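Local coordinates for protein DNA polymerase II large subunit (Pyrococcus horikoshii, PDB 7OEC) that probably excises itself from its host, the large subunit of an archaeal DNA polymerase II, by protein splicing, as a mini-intein, at residues Ile11-Gln14 and Pro19-Val22. The protein carries 2 engineered substitutions. Sequence-based numbering, arbitrary orientation.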
loop_
_atom_site.group_PDB
_atom_site.type_symbol
_atom_site.label_atom_id
_atom_site.label_comp_id
_atom_site.label_asym_id
_atom_site.label_seq_id
_atom_site.Cartn_x
_atom_site.Cartn_y
_atom_site.Cartn_z
ATOM N N ILE A 11 -6.662 2.575 0.530
ATOM C CA ILE A 11 -6.229 1.568 1.477
ATOM C C ILE A 11 -7.404 1.030 2.294
ATOM O O ILE A 11 -8.316 1.780 2.673
ATOM C CB ILE A 11 -5.122 2.128 2.383
ATOM C CG1 ILE A 11 -4.524 1.025 3.237
ATOM C CG2 ILE A 11 -5.632 3.283 3.123
ATOM C CD1 ILE A 11 -3.196 1.428 3.853
ATOM N N LEU A 12 -7.394 -0.288 2.530
ATOM C CA LEU A 12 -8.457 -0.953 3.275
ATOM C C LEU A 12 -8.205 -0.843 4.774
ATOM O O LEU A 12 -7.156 -1.266 5.286
ATOM C CB LEU A 12 -8.513 -2.417 2.876
ATOM C CG LEU A 12 -9.666 -3.249 3.428
ATOM C CD1 LEU A 12 -11.013 -2.703 2.972
ATOM C CD2 LEU A 12 -9.492 -4.720 3.059
ATOM N N VAL A 13 -9.161 -0.231 5.466
ATOM C CA VAL A 13 -9.098 0.037 6.886
ATOM C C VAL A 13 -10.411 -0.387 7.529
ATOM O O VAL A 13 -11.402 -0.698 6.866
ATOM C CB VAL A 13 -8.818 1.529 7.186
ATOM C CG1 VAL A 13 -7.402 1.904 6.673
ATOM C CG2 VAL A 13 -9.868 2.460 6.614
ATOM N N GLN A 14 -10.386 -0.431 8.848
ATOM C CA GLN A 14 -11.565 -0.648 9.658
ATOM C C GLN A 14 -11.731 0.604 10.501
ATOM O O GLN A 14 -10.847 0.921 11.309
ATOM C CB GLN A 14 -11.363 -1.844 10.575
ATOM C CG GLN A 14 -12.682 -2.196 11.206
ATOM C CD GLN A 14 -12.555 -3.192 12.260
ATOM O OE1 GLN A 14 -13.054 -4.296 12.111
ATOM N NE2 GLN A 14 -11.883 -2.829 13.360
ATOM N N PRO A 19 -15.535 -1.960 7.839
ATOM C CA PRO A 19 -14.489 -1.944 6.817
ATOM C C PRO A 19 -14.817 -0.951 5.726
ATOM O O PRO A 19 -15.978 -0.751 5.345
ATOM C CB PRO A 19 -14.447 -3.383 6.291
ATOM C CG PRO A 19 -15.685 -3.982 6.681
ATOM C CD PRO A 19 -16.299 -3.212 7.833
ATOM N N GLN A 20 -13.758 -0.327 5.228
ATOM C CA GLN A 20 -13.914 0.562 4.098
ATOM C C GLN A 20 -12.576 0.953 3.544
ATOM O O GLN A 20 -11.538 0.684 4.142
ATOM C CB GLN A 20 -14.550 1.837 4.532
ATOM C CG GLN A 20 -13.824 2.478 5.599
ATOM C CD GLN A 20 -14.764 3.357 6.326
ATOM O OE1 GLN A 20 -15.420 2.946 7.293
ATOM N NE2 GLN A 20 -14.904 4.570 5.823
ATOM N N ARG A 21 -12.625 1.647 2.418
ATOM C CA ARG A 21 -11.427 2.118 1.751
ATOM C C ARG A 21 -11.357 3.625 1.891
ATOM O O ARG A 21 -12.368 4.315 1.742
ATOM C CB ARG A 21 -11.396 1.713 0.280
ATOM C CG ARG A 21 -10.991 0.313 0.102
ATOM C CD ARG A 21 -10.785 0.102 -1.369
ATOM N NE ARG A 21 -11.278 -1.203 -1.600
ATOM C CZ ARG A 21 -11.607 -1.703 -2.765
ATOM N NH1 ARG A 21 -12.057 -2.944 -2.706
ATOM N NH2 ARG A 21 -11.542 -0.988 -3.915
ATOM N N VAL A 22 -10.177 4.135 2.226
ATOM C CA VAL A 22 -9.948 5.577 2.224
ATOM C C VAL A 22 -8.702 5.840 1.403
ATOM O O VAL A 22 -7.848 4.975 1.269
ATOM C CB VAL A 22 -9.777 6.162 3.637
ATOM C CG1 VAL A 22 -11.023 5.945 4.457
ATOM C CG2 VAL A 22 -8.620 5.537 4.328
#
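I11 and V22 form a hydrogen-bonded antiparallel pair. I11 N donates a hydrogen bond to V22 O at 2.8 Å, and V22 N returns a bond to I11 O at 3.0 Å. The methyl CG2 of I11 lies 3.9 Å from V22 CG2, the two side chains meeting at a slant. CG1 of I11 is anti to the backbone N (chi1 -172°), which leaves CG2 as the branch that meets V22. I11 O also accepts a CA-H...O contact from R21, 3.3 Å from R21 CA. L12 faces R21 as a non-hydrogen-bonded pair, on the other face of the sheet. Its CD1 reaches back over the partner strand, to 3.6 Å from Q20 O. The backbone of L12 bonds outward to Y53 and I160. V13 N to Q20 O, 2.9 Å, is almost straight (176°), and Q20 N bonds back to V13 O. V13 CG2 packs on V22 CG2 at 4.0 Å, the two side chains crossing at about a right angle, so V22 bridges I11 and V13. P19 CA lies 3.3 Å from V13 O. This is an antiparallel beta hairpin. Its strand 10-15 also pairs with strand 50-56 in the mostly beta splicing domain, consistent with the Hint fold of inteins.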